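Local coordinates for protein copper-containing nitrite reductase (Thermus scotoductus, PDB 6HBE) that probably reduces nitrite to nitric oxide with electrons from cytochrome c, working as a copper-dependent homotrimer in denitrification, at residues 22-27 with 63-68; 53-58 with 132-137; 78-83 with 110-115; 29-34 with 46-51. All blocks are in the same frame, centred on the assembly; numbering follows the deposited sequence. Where two conformers were deposited one is given.

Contact 1 of 4, residues 22-27 with 63-68; sequences RHFTLE and VHITLR
Phe24 meets Val63 and Ile65 on the inward face of two parallel strands, 22-27 and 63-68, whose axes approach to 4.8 Å. The ring edge of Phe24 faces Val63, with CD2 4.1 Å from CG1, while Phe24 CB lies 4.2 Å from CD1 of Ile65. Farther along the same face Leu26 CB packs against CD1 of Leu67. This layer rests on Leu55 and Val57 of strand 55-58 and on Phe46.

Between the strands, five backbone hydrogen bonds alternate in direction, from His64 N to Arg22 O at one end to Arg68 N to Leu26 O at the other, which fixes a residue-for-residue parallel register.

The outward face is polar. His23 has CG anti to its backbone N (chi1 -179°), which swings the ring across toward strand 63-68; NE2 then donates to Thr66 OG1 at 2.7 Å with an N-H...O angle of 162°, the hydroxyl lying almost in the ring plane. Thr66 OG1 also bonds Glu100, so it is gripped from two residues. Beyond it, water 1 joins Thr25 OG1 to NH2 of Arg68, 2.8 Å from each. At the C-terminal end of the pair Glu27 OE2 stays 4.3 Å from Arg68 NE, beyond salt-bridge range, with carboxylate and guanidinium planes nearly perpendicular. The pair belongs to one sheet of the N-terminal cupredoxin beta-sandwich, with Phe24, Leu26, Val63 and Ile65 turned toward the other sheet.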
loop_
_atom_site.group_PDB
_atom_site.type_symbol
_atom_site.label_atom_id
_atom_site.label_comp_id
_atom_site.label_asym_id
_atom_site.label_seq_id
_atom_site.Cartn_x
_atom_site.Cartn_y
_atom_site.Cartn_z
ATOM N N ARG C 22 22.967 -2.662 32.695
ATOM C CA ARG C 22 23.486 -2.261 31.406
ATOM C C ARG C 22 23.089 -0.828 31.202
ATOM O O ARG C 22 21.943 -0.455 31.475
ATOM C CB ARG C 22 22.877 -3.132 30.302
ATOM C CG ARG C 22 23.188 -4.618 30.399
ATOM C CD ARG C 22 24.697 -4.864 30.359
ATOM N NE ARG C 22 25.307 -4.063 29.294
ATOM C CZ ARG C 22 25.246 -4.353 27.989
ATOM N NH1 ARG C 22 24.647 -5.469 27.554
ATOM N NH2 ARG C 22 25.820 -3.534 27.105
ATOM N N HIS C 23 24.002 -0.022 30.684
ATOM C CA HIS C 23 23.733 1.377 30.518
ATOM C C HIS C 23 23.994 1.823 29.090
ATOM O O HIS C 23 25.036 1.505 28.522
ATOM C CB HIS C 23 24.566 2.191 31.517
ATOM C CG HIS C 23 24.314 3.658 31.420
ATOM N ND1 HIS C 23 25.321 4.595 31.445
ATOM C CD2 HIS C 23 23.160 4.345 31.232
ATOM C CE1 HIS C 23 24.798 5.800 31.296
ATOM N NE2 HIS C 23 23.487 5.674 31.151
ATOM N N PHE C 24 23.035 2.560 28.521
ATOM C CA PHE C 24 23.103 3.044 27.158
ATOM C C PHE C 24 22.752 4.521 27.095
ATOM O O PHE C 24 21.818 4.973 27.780
ATOM C CB PHE C 24 22.131 2.256 26.243
ATOM C CG PHE C 24 22.355 0.758 26.239
ATOM C CD1 PHE C 24 23.397 0.190 25.512
ATOM C CD2 PHE C 24 21.538 -0.078 26.988
ATOM C CE1 PHE C 24 23.594 -1.185 25.500
ATOM C CE2 PHE C 24 21.724 -1.456 26.992
ATOM C CZ PHE C 24 22.758 -2.016 26.246
ATOM N N THR C 25 23.454 5.256 26.228
ATOM C CA THR C 25 23.214 6.674 26.025
ATOM C C THR C 25 22.729 6.951 24.596
ATOM O O THR C 25 23.384 6.568 23.632
ATOM C CB THR C 25 24.452 7.526 26.347
ATOM O OG1 THR C 25 24.863 7.263 27.698
ATOM C CG2 THR C 25 24.108 9.021 26.233
ATOM N N LEU C 26 21.533 7.540 24.475
ATOM C CA LEU C 26 21.012 7.999 23.182
ATOM C C LEU C 26 20.964 9.521 23.105
ATOM O O LEU C 26 20.434 10.172 24.026
ATOM C CB LEU C 26 19.607 7.409 22.935
ATOM C CG LEU C 26 19.526 5.882 22.865
ATOM C CD1 LEU C 26 18.089 5.405 22.801
ATOM C CD2 LEU C 26 20.314 5.341 21.667
ATOM N N GLU C 27 21.447 10.082 21.996
ATOM C CA GLU C 27 21.528 11.502 21.785
ATOM C C GLU C 27 20.710 11.957 20.565
ATOM O O GLU C 27 21.105 11.731 19.412
ATOM C CB GLU C 27 22.998 11.932 21.633
ATOM C CG GLU C 27 23.853 11.569 22.851
ATOM C CD GLU C 27 25.233 12.221 22.838
ATOM O OE1 GLU C 27 25.779 12.448 21.738
ATOM O OE2 GLU C 27 25.768 12.502 23.936
ATOM N N VAL C 63 17.986 -2.393 32.617
ATOM C CA VAL C 63 18.443 -1.538 31.525
ATOM C C VAL C 63 18.294 -0.097 31.967
ATOM O O VAL C 63 17.171 0.345 32.259
ATOM C CB VAL C 63 17.608 -1.781 30.243
ATOM C CG1 VAL C 63 18.100 -0.909 29.093
ATOM C CG2 VAL C 63 17.611 -3.264 29.864
ATOM N N HIS C 64 19.404 0.645 31.995
ATOM C CA HIS C 64 19.389 2.065 32.313
ATOM C C HIS C 64 19.584 2.787 30.995
ATOM O O HIS C 64 20.543 2.492 30.292
ATOM C CB HIS C 64 20.543 2.479 33.278
ATOM C CG HIS C 64 20.537 1.775 34.605
ATOM N ND1 HIS C 64 19.626 2.058 35.604
ATOM C CD2 HIS C 64 21.353 0.814 35.108
ATOM C CE1 HIS C 64 19.861 1.285 36.651
ATOM N NE2 HIS C 64 20.911 0.528 36.380
ATOM N N ILE C 65 18.693 3.727 30.678
ATOM C CA ILE C 65 18.818 4.606 29.516
ATOM C C ILE C 65 19.109 6.044 29.962
ATOM O O ILE C 65 18.445 6.562 30.873
ATOM C CB ILE C 65 17.496 4.645 28.684
ATOM C CG1 ILE C 65 17.082 3.249 28.210
ATOM C CG2 ILE C 65 17.602 5.658 27.540
ATOM C CD1 ILE C 65 18.058 2.581 27.258
ATOM N N THR C 66 20.060 6.694 29.303
ATOM C CA THR C 66 20.278 8.118 29.445
ATOM C C THR C 66 19.936 8.716 28.107
ATOM O O THR C 66 20.536 8.348 27.124
ATOM C CB THR C 66 21.745 8.457 29.814
ATOM O OG1 THR C 66 22.010 7.970 31.134
ATOM C CG2 THR C 66 21.995 9.940 29.788
ATOM N N LEU C 67 18.930 9.589 28.063
ATOM C CA LEU C 67 18.549 10.253 26.835
ATOM C C LEU C 67 18.902 11.714 26.897
ATOM O O LEU C 67 18.438 12.413 27.810
ATOM C CB LEU C 67 17.040 10.084 26.637
ATOM C CG LEU C 67 16.387 10.883 25.494
ATOM C CD1 LEU C 67 16.879 10.383 24.140
ATOM C CD2 LEU C 67 14.867 10.762 25.593
ATOM N N ARG C 68 19.619 12.230 25.905
ATOM C CA ARG C 68 19.993 13.636 25.887
ATOM C C ARG C 68 19.493 14.269 24.608
ATOM O O ARG C 68 19.632 13.674 23.547
ATOM C CB ARG C 68 21.524 13.842 25.939
ATOM C CG ARG C 68 22.213 13.186 27.115
ATOM C CD ARG C 68 23.724 13.442 27.114
ATOM N NE ARG C 68 24.379 12.536 28.049
ATOM C CZ ARG C 68 24.319 12.628 29.385
ATOM N NH1 ARG C 68 23.676 13.631 29.992
ATOM N NH2 ARG C 68 24.943 11.714 30.136
HETATM O O HOH W 1 26.023 9.217 29.374
#

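Contact 2 of 4, residues 53-58 with 132-137; sequences PMLVVE and GMIVVE
Leu55, Val56 and Val57 run parallel to Ile134, Val135 and Val136, and four backbone hydrogen bonds alternate between the strands: Leu55 N to Met133 O, Val135 N to Leu55 O, Val57 N to Val135 O and Glu137 N to Val57 O. All are nearly straight at hydrogen, although the last donor is tilted 18° from the carbonyl plane.

Apolar contacts line both faces. On one, Leu55 CB sits 4.0 Å from Ile134 CG1, and CG2 of Val57 meets CG2 of Val136 at 4.0 Å. That Val57 methyl lies between its own backbone N and carbonyl carbon, and it also approaches Val135 O at 3.8 Å. On the other face Val56 CG2 reaches Val135 CB at 4.3 Å. Nearer the loop, the sulfurs of Met54 and Met133 are 4.3 Å apart, beside Tyr157.

Polar groups gather at the C-terminal ends. Glu58 folds back at chi2 (-67°), bringing OE2 3.6 Å from Glu137 CB. The two side chains lie side by side, pointing the same way, yet their OE2 atoms remain 5.7 Å apart. Such like charges would probably repel only mildly, with Glu137 OE1 hydrogen-bonded to Tyr203 and OE2 in a long, weak ion pair with Arg201, so cohesion rests on backbone bonds and aliphatic packing.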
loop_
_atom_site.group_PDB
_atom_site.type_symbol
_atom_site.label_atom_id
_atom_site.label_comp_id
_atom_site.label_asym_id
_atom_site.label_seq_id
_atom_site.Cartn_x
_atom_site.Cartn_y
_atom_site.Cartn_z
ATOM N N PRO C 53 22.062 3.572 17.210
ATOM C CA PRO C 53 22.821 2.579 17.964
ATOM C C PRO C 53 22.020 1.334 18.280
ATOM O O PRO C 53 20.883 1.450 18.693
ATOM C CB PRO C 53 23.163 3.334 19.272
ATOM C CG PRO C 53 23.294 4.737 18.810
ATOM C CD PRO C 53 22.121 4.889 17.876
ATOM N N MET C 54 22.599 0.172 18.056
ATOM C CA MET C 54 21.958 -1.102 18.370
ATOM C C MET C 54 22.305 -1.492 19.785
ATOM O O MET C 54 23.497 -1.533 20.123
ATOM C CB MET C 54 22.428 -2.201 17.389
ATOM C CG MET C 54 21.786 -3.563 17.660
ATOM S SD MET C 54 22.362 -4.886 16.553
ATOM C CE MET C 54 23.958 -5.274 17.282
ATOM N N LEU C 55 21.284 -1.814 20.597
ATOM C CA LEU C 55 21.449 -2.212 21.999
ATOM C C LEU C 55 21.159 -3.679 22.158
ATOM O O LEU C 55 20.161 -4.166 21.625
ATOM C CB LEU C 55 20.492 -1.404 22.894
ATOM C CG LEU C 55 20.252 0.060 22.521
ATOM C CD1 LEU C 55 19.259 0.717 23.497
ATOM C CD2 LEU C 55 21.538 0.867 22.434
ATOM N N VAL C 56 22.032 -4.417 22.853
ATOM C CA VAL C 56 21.828 -5.843 23.092
ATOM C C VAL C 56 22.003 -6.130 24.581
ATOM O O VAL C 56 23.037 -5.778 25.162
ATOM C CB VAL C 56 22.837 -6.710 22.296
ATOM C CG1 VAL C 56 22.625 -8.192 22.585
ATOM C CG2 VAL C 56 22.721 -6.427 20.805
ATOM N N VAL C 57 21.002 -6.771 25.175
ATOM C CA VAL C 57 21.015 -7.177 26.575
ATOM C C VAL C 57 20.530 -8.602 26.694
ATOM O O VAL C 57 20.111 -9.216 25.696
ATOM C CB VAL C 57 20.167 -6.234 27.471
ATOM C CG1 VAL C 57 20.568 -4.776 27.247
ATOM C CG2 VAL C 57 18.663 -6.428 27.239
ATOM N N GLU C 58 20.628 -9.143 27.912
ATOM C CA GLU C 58 20.116 -10.471 28.239
ATOM C C GLU C 58 18.781 -10.353 28.967
ATOM O O GLU C 58 18.549 -9.360 29.672
ATOM C CB GLU C 58 21.116 -11.251 29.127
ATOM C CG GLU C 58 22.525 -11.389 28.539
ATOM C CD GLU C 58 22.620 -12.268 27.285
ATOM O OE1 GLU C 58 23.247 -11.847 26.278
ATOM O OE2 GLU C 58 22.093 -13.397 27.283
ATOM N N GLY C 132 15.714 2.619 15.928
ATOM C CA GLY C 132 16.737 1.585 16.051
ATOM C C GLY C 132 16.217 0.305 16.683
ATOM O O GLY C 132 15.000 0.151 16.870
ATOM N N MET C 133 17.130 -0.618 16.995
ATOM C CA MET C 133 16.824 -1.942 17.562
ATOM C C MET C 133 17.402 -2.150 18.971
ATOM O O MET C 133 18.561 -1.792 19.233
ATOM C CB MET C 133 17.403 -3.038 16.622
ATOM C CG MET C 133 17.285 -4.509 17.064
ATOM S SD MET C 133 18.200 -5.704 16.018
ATOM C CE MET C 133 17.412 -5.506 14.403
ATOM N N ILE C 134 16.619 -2.806 19.840
ATOM C CA ILE C 134 17.111 -3.379 21.093
ATOM C C ILE C 134 16.737 -4.846 21.101
ATOM O O ILE C 134 15.564 -5.195 20.867
ATOM C CB ILE C 134 16.657 -2.649 22.406
ATOM C CG1 ILE C 134 17.115 -3.444 23.663
ATOM C CG2 ILE C 134 15.157 -2.449 22.472
ATOM C CD1 ILE C 134 17.040 -2.658 24.953
ATOM N N VAL C 135 17.753 -5.691 21.306
ATOM C CA VAL C 135 17.620 -7.133 21.390
ATOM C C VAL C 135 17.735 -7.600 22.841
ATOM O O VAL C 135 18.674 -7.189 23.561
ATOM C CB VAL C 135 18.726 -7.869 20.584
ATOM C CG1 VAL C 135 18.576 -9.376 20.686
ATOM C CG2 VAL C 135 18.708 -7.436 19.118
ATOM N N VAL C 136 16.813 -8.473 23.224
ATOM C CA VAL C 136 16.783 -9.161 24.526
ATOM C C VAL C 136 16.964 -10.654 24.290
ATOM O O VAL C 136 16.050 -11.352 23.869
ATOM C CB VAL C 136 15.471 -8.876 25.311
ATOM C CG1 VAL C 136 15.497 -9.535 26.692
ATOM C CG2 VAL C 136 15.244 -7.386 25.467
ATOM N N GLU C 137 18.177 -11.148 24.543
ATOM C CA GLU C 137 18.509 -12.560 24.287
ATOM C C GLU C 137 17.854 -13.452 25.333
ATOM O O GLU C 137 18.058 -13.209 26.528
ATOM C CB GLU C 137 20.019 -12.814 24.446
ATOM C CG GLU C 137 20.851 -12.813 23.202
ATOM C CD GLU C 137 20.381 -13.725 22.054
ATOM O OE1 GLU C 137 20.317 -13.168 20.977
ATOM O OE2 GLU C 137 20.157 -14.951 22.167
HETATM O O HOH W 2 19.959 -14.674 28.077
#

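Contact 3 of 4, residues 78-83 with 110-115; sequences SIHAAN and VFMYHC. With CU (copper (II) ion), chain M; CU (copper (II) ion), chain N.
The type 2 copper site, the catalytic centre in copper nitrite reductases, is built here, where two of its histidines, His80 and His114, come from neighbouring antiparallel segments. Their NE2 atoms bind the copper at 2.1 Å from His80 and 2.0 Å from His114, and water 3 is a further ligand. His267 of a second subunit completes the set, so the metal lies at a subunit interface.

The two imidazoles cross at about a right angle (planes 87° apart), rim to rim, with NE2 of His80 in the plane of the His114 ring. His114 CG takes the position between its backbone N and carbonyl carbon (chi1 58°), which turns the ring back over Ser78; Ser78 CB lies over its face, 3.7 Å from CE1. On the far edge His114 ND1 donates to Cys115 O, from above that carbonyl's plane, which fixes the ring's rotation. His80 has Met112 O over one face, 3.3 Å from CG, and its ND1 is bonded to Gln239 of the second subunit.

Backbone bonds secure the pairing: Ser78 and His114 exchange two, and His80 N donates to Met112 O at 3.0 Å. At the type I turn Ala81 CA sits over the face of the Phe111 ring. Ser78 OG meets water 3 at 2.8 Å.

Next to His114, Cys115 SG binds the other copper at 2.1 Å, together with His75, His125 and Gln130. Adjacent histidine and cysteine ligands of two coppers form the His-Cys bridge between type 2 and type 1 centres that is typical of copper nitrite reductases.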
loop_
_atom_site.group_PDB
_atom_site.type_symbol
_atom_site.label_atom_id
_atom_site.label_comp_id
_atom_site.label_asym_id
_atom_site.label_seq_id
_atom_site.Cartn_x
_atom_site.Cartn_y
_atom_site.Cartn_z
ATOM N N SER C 78 10.419 6.206 22.794
ATOM C CA SER C 78 9.687 4.995 23.133
ATOM C C SER C 78 10.589 3.785 22.914
ATOM O O SER C 78 11.339 3.744 21.948
ATOM C CB SER C 78 8.416 4.854 22.256
ATOM O OG SER C 78 7.801 3.600 22.534
ATOM N N ILE C 79 10.501 2.798 23.800
ATOM C CA ILE C 79 11.366 1.619 23.740
ATOM C C ILE C 79 10.533 0.367 24.007
ATOM O O ILE C 79 10.098 0.106 25.153
ATOM C CB ILE C 79 12.604 1.768 24.698
ATOM C CG1 ILE C 79 13.484 0.519 24.666
ATOM C CG2 ILE C 79 12.198 2.136 26.123
ATOM C CD1 ILE C 79 14.951 0.837 24.907
ATOM N N HIS C 80 10.313 -0.434 22.949
ATOM C CA HIS C 80 9.280 -1.473 22.995
ATOM C C HIS C 80 9.635 -2.646 23.915
ATOM O O HIS C 80 8.757 -3.420 24.231
ATOM C CB HIS C 80 8.910 -2.009 21.585
ATOM C CG HIS C 80 8.263 -1.012 20.661
ATOM N ND1 HIS C 80 7.823 -1.361 19.399
ATOM C CD2 HIS C 80 7.951 0.298 20.813
ATOM C CE1 HIS C 80 7.316 -0.295 18.797
ATOM N NE2 HIS C 80 7.371 0.729 19.642
ATOM N N ALA C 81 10.916 -2.812 24.293
ATOM C CA ALA C 81 11.324 -3.813 25.316
ATOM C C ALA C 81 10.828 -3.545 26.737
ATOM O O ALA C 81 10.880 -4.460 27.598
ATOM C CB ALA C 81 12.848 -3.941 25.344
ATOM N N ALA C 82 10.341 -2.338 26.993
ATOM C CA ALA C 82 9.784 -1.985 28.315
ATOM C C ALA C 82 8.277 -2.260 28.425
ATOM O O ALA C 82 7.498 -1.625 27.703
ATOM C CB ALA C 82 10.041 -0.515 28.572
ATOM N N ASN C 83 7.881 -3.189 29.320
ATOM C CA ASN C 83 6.489 -3.427 29.715
ATOM C C ASN C 83 6.180 -2.620 31.013
ATOM O O ASN C 83 5.866 -3.186 32.060
ATOM C CB ASN C 83 6.206 -4.932 29.915
ATOM C CG ASN C 83 4.720 -5.241 30.161
ATOM O OD1 ASN C 83 3.837 -4.680 29.504
ATOM N ND2 ASN C 83 4.442 -6.143 31.099
ATOM N N VAL C 110 13.215 -9.214 19.675
ATOM C CA VAL C 110 13.777 -8.117 18.875
ATOM C C VAL C 110 12.756 -6.979 18.876
ATOM O O VAL C 110 11.626 -7.155 18.363
ATOM C CB VAL C 110 14.077 -8.587 17.432
ATOM C CG1 VAL C 110 14.584 -7.415 16.572
ATOM C CG2 VAL C 110 15.117 -9.716 17.443
ATOM N N PHE C 111 13.146 -5.833 19.451
ATOM C CA PHE C 111 12.247 -4.710 19.725
ATOM C C PHE C 111 12.684 -3.428 19.024
ATOM O O PHE C 111 13.875 -3.108 18.964
ATOM C CB PHE C 111 12.140 -4.465 21.225
ATOM C CG PHE C 111 11.590 -5.641 21.977
ATOM C CD1 PHE C 111 10.208 -5.869 22.022
ATOM C CD2 PHE C 111 12.438 -6.538 22.594
ATOM C CE1 PHE C 111 9.688 -6.974 22.675
ATOM C CE2 PHE C 111 11.932 -7.667 23.255
ATOM C CZ PHE C 111 10.561 -7.882 23.299
ATOM N N MET C 112 11.712 -2.665 18.533
ATOM C CA MET C 112 11.966 -1.310 18.011
ATOM C C MET C 112 12.114 -0.292 19.154
ATOM O O MET C 112 11.451 -0.411 20.201
ATOM C CB MET C 112 10.796 -0.868 17.111
ATOM C CG MET C 112 11.005 0.394 16.245
ATOM S SD MET C 112 9.586 0.589 15.124
ATOM C CE MET C 112 9.857 2.194 14.389
ATOM N N TYR C 113 12.939 0.737 18.931
ATOM C CA TYR C 113 12.857 1.987 19.700
ATOM C C TYR C 113 12.806 3.125 18.690
ATOM O O TYR C 113 13.241 2.946 17.549
ATOM C CB TYR C 113 14.021 2.140 20.742
ATOM C CG TYR C 113 15.399 2.437 20.168
ATOM C CD1 TYR C 113 15.728 3.737 19.740
ATOM C CD2 TYR C 113 16.379 1.446 20.067
ATOM C CE1 TYR C 113 16.975 4.028 19.230
ATOM C CE2 TYR C 113 17.640 1.743 19.540
ATOM C CZ TYR C 113 17.923 3.034 19.120
ATOM O OH TYR C 113 19.132 3.392 18.560
ATOM N N HIS C 114 12.256 4.272 19.089
ATOM C CA HIS C 114 12.067 5.399 18.175
ATOM C C HIS C 114 11.756 6.676 18.951
ATOM O O HIS C 114 11.457 6.630 20.142
ATOM C CB HIS C 114 10.920 5.104 17.144
ATOM C CG HIS C 114 9.584 4.800 17.763
ATOM N ND1 HIS C 114 8.687 5.789 18.108
ATOM C CD2 HIS C 114 8.989 3.629 18.088
ATOM C CE1 HIS C 114 7.612 5.251 18.653
ATOM N NE2 HIS C 114 7.740 3.940 18.611
ATOM N N CYS C 115 11.815 7.812 18.284
ATOM C CA CYS C 115 11.540 9.074 18.944
ATOM C C CYS C 115 10.050 9.149 19.313
ATOM O O CYS C 115 9.202 8.662 18.558
ATOM C CB CYS C 115 11.888 10.280 18.048
ATOM S SG CYS C 115 11.878 11.888 18.944
HETATM CU CU CU M . 6.438 2.465 19.021
HETATM CU CU CU N . 12.392 13.443 17.564
HETATM O O HOH W 3 5.693 3.160 20.681
#

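Contact 4 of 4, residues 29-34 with 46-51; sequences RSSIFE and FNDMSP
A type I' beta turn, Phe46 to Met49, leads out of strand 39-46 and lays the side chain of Asp48 against the long strand that carries Arg29, Ser31 and Phe33. Three side chains of that strand, alternate along it, point toward the loop and make the contact.

Asp48 OD1 is the polar focus. Ser31 OG lies 3.0 Å from it, but that one proton has another acceptor within reach, so the bond is not settled; the hydroxyl is also hydrogen-bonded to Ser45 OG. Water 4 donates to the same carboxylate oxygen of Asp48 at 2.7 Å and accepts from Ile32 N at 3.0 Å, tying the carboxylate to the strand backbone.

Arg29 comes in over the carboxylate rather than at its edge. Its guanidinium stacks on the carboxylate with the planes 24° apart, and NE is 4.0 Å from OD1; no N-H points at the oxygen, so the long salt bridge rests on charge alone. Arg29 CG stands between its backbone N and carbonyl carbon (chi1 43°), which puts CD 3.7 Å from Asp48 N; the bend at chi3 then turns the guanidinium over the carboxylate.

The strand and loop belong to the N-terminal cupredoxin domain, where strand 21-36 pairs with strand 39-46 and the loop runs on toward strand 55-58. Asn47, at the turn, has its OD1 bonded to Glu27 N.

Farther along, Phe33 offers a ring face to Ser50: CB sits over it, 19° off the ring normal and 3.5 Å from CZ. Ser50 OG is hydrogen-bonded to Gly129 O.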
loop_
_atom_site.group_PDB
_atom_site.type_symbol
_atom_site.label_atom_id
_atom_site.label_comp_id
_atom_site.label_asym_id
_atom_site.label_seq_id
_atom_site.Cartn_x
_atom_site.Cartn_y
_atom_site.Cartn_z
ATOM N N ARG C 29 19.363 14.269 17.705
ATOM C CA ARG C 29 19.931 15.347 16.869
ATOM C C ARG C 29 19.343 15.451 15.464
ATOM O O ARG C 29 18.602 14.580 15.036
ATOM C CB ARG C 29 21.438 15.202 16.771
ATOM C CG ARG C 29 21.918 13.796 16.550
ATOM C CD ARG C 29 23.330 13.657 17.070
ATOM N NE ARG C 29 24.199 14.591 16.384
ATOM C CZ ARG C 29 25.513 14.672 16.562
ATOM N NH1 ARG C 29 26.154 13.854 17.405
ATOM N NH2 ARG C 29 26.187 15.580 15.860
ATOM N N SER C 30 19.638 16.570 14.801
ATOM C CA SER C 30 19.405 16.775 13.383
ATOM C C SER C 30 20.609 16.235 12.624
ATOM O O SER C 30 21.749 16.500 13.031
ATOM C CB SER C 30 19.291 18.268 13.062
ATOM O OG SER C 30 17.996 18.721 13.373
ATOM N N SER C 31 20.383 15.511 11.527
ATOM C CA SER C 31 21.502 14.879 10.782
ATOM C C SER C 31 21.288 14.831 9.260
ATOM O O SER C 31 20.176 15.102 8.738
ATOM C CB SER C 31 21.735 13.452 11.291
ATOM O OG SER C 31 21.819 13.360 12.722
ATOM N N ILE C 32 22.350 14.442 8.563
ATOM C CA ILE C 32 22.333 14.233 7.123
ATOM C C ILE C 32 22.949 12.847 6.867
ATOM O O ILE C 32 24.066 12.592 7.313
ATOM C CB ILE C 32 23.131 15.311 6.373
ATOM C CG1 ILE C 32 22.652 16.712 6.765
ATOM C CG2 ILE C 32 23.027 15.122 4.864
ATOM C CD1 ILE C 32 23.421 17.837 6.101
ATOM N N PHE C 33 22.219 11.966 6.166
ATOM C CA PHE C 33 22.689 10.603 5.855
ATOM C C PHE C 33 23.015 10.405 4.357
ATOM O O PHE C 33 22.256 10.845 3.511
ATOM C CB PHE C 33 21.622 9.581 6.282
ATOM C CG PHE C 33 20.889 9.921 7.564
ATOM C CD1 PHE C 33 21.527 9.839 8.786
ATOM C CD2 PHE C 33 19.518 10.251 7.549
ATOM C CE1 PHE C 33 20.866 10.130 9.966
ATOM C CE2 PHE C 33 18.838 10.549 8.734
ATOM C CZ PHE C 33 19.514 10.471 9.944
ATOM N N GLU C 34 24.142 9.764 4.006
ATOM C CA GLU C 34 24.410 9.416 2.600
ATOM C C GLU C 34 23.778 8.035 2.281
ATOM O O GLU C 34 24.354 7.006 2.529
ATOM C CB GLU C 34 25.916 9.440 2.246
ATOM C CG GLU C 34 26.148 9.561 0.725
ATOM C CD GLU C 34 27.562 9.209 0.232
ATOM O OE1 GLU C 34 28.312 8.555 0.981
ATOM O OE2 GLU C 34 27.913 9.578 -0.934
ATOM N N PHE C 46 19.252 9.395 16.263
ATOM C CA PHE C 46 19.954 9.174 17.520
ATOM C C PHE C 46 21.433 8.921 17.180
ATOM O O PHE C 46 21.761 8.022 16.388
ATOM C CB PHE C 46 19.393 8.010 18.295
ATOM C CG PHE C 46 17.987 8.237 18.794
ATOM C CD1 PHE C 46 17.750 9.091 19.851
ATOM C CD2 PHE C 46 16.902 7.643 18.157
ATOM C CE1 PHE C 46 16.466 9.323 20.298
ATOM C CE2 PHE C 46 15.616 7.860 18.603
ATOM C CZ PHE C 46 15.395 8.705 19.676
ATOM N N ASN C 47 22.310 9.748 17.751
ATOM C CA ASN C 47 23.765 9.593 17.632
ATOM C C ASN C 47 24.332 9.663 16.219
ATOM O O ASN C 47 25.342 9.021 15.917
ATOM C CB ASN C 47 24.218 8.304 18.298
ATOM C CG ASN C 47 23.764 8.191 19.743
ATOM O OD1 ASN C 47 22.560 8.269 20.075
ATOM N ND2 ASN C 47 24.714 7.975 20.619
ATOM N N ASP C 48 23.676 10.445 15.368
ATOM C CA ASP C 48 24.132 10.746 14.026
ATOM C C ASP C 48 24.174 9.539 13.035
ATOM O O ASP C 48 24.965 9.542 12.088
ATOM C CB ASP C 48 25.491 11.441 14.132
ATOM C CG ASP C 48 25.738 12.471 13.031
ATOM O OD1 ASP C 48 24.823 13.264 12.665
ATOM O OD2 ASP C 48 26.903 12.517 12.568
ATOM N N MET C 49 23.339 8.523 13.287
ATOM C CA MET C 49 23.183 7.337 12.412
ATOM C C MET C 49 21.691 6.994 12.283
ATOM O O MET C 49 20.952 7.179 13.243
ATOM C CB MET C 49 23.927 6.122 12.979
ATOM C CG MET C 49 23.963 6.016 14.496
ATOM S SD MET C 49 24.992 4.672 15.147
ATOM C CE MET C 49 26.377 4.752 14.013
ATOM N N SER C 50 21.266 6.494 11.114
ATOM C CA SER C 50 19.895 5.960 10.930
ATOM C C SER C 50 19.977 4.651 10.106
ATOM O O SER C 50 20.340 4.709 8.938
ATOM C CB SER C 50 19.004 6.969 10.213
ATOM O OG SER C 50 17.673 6.456 10.090
ATOM N N PRO C 51 19.683 3.491 10.690
ATOM C CA PRO C 51 19.200 3.334 12.074
ATOM C C PRO C 51 20.230 3.675 13.140
ATOM O O PRO C 51 21.456 3.662 12.882
ATOM C CB PRO C 51 18.854 1.853 12.167
ATOM C CG PRO C 51 19.553 1.188 11.029
ATOM C CD PRO C 51 19.642 2.226 9.942
HETATM O O HOH W 4 24.787 14.538 10.259
#

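In the fold
From the N terminus, strand 21-36 supplies the first half of both contact 1 and contact 4. Contact 4 closes first, at 46-51, a short loop nested inside the one that contact 1 closes at 63-68. Contact 2 opens at 53-58, before contact 1 has closed, so the two cross along the chain; its partner 132-137 lies beyond contact 3, which is nested inside contact 2's loop. Contacts 1 and 4 use the sheet of strand 21-36, whereas contacts 2 and 3 belong to the facing sheet. Phe24 packing on Leu55 and Val57, Leu26 against Tyr113, and Phe46 against Tyr113 join the two layers of the copper-binding domain.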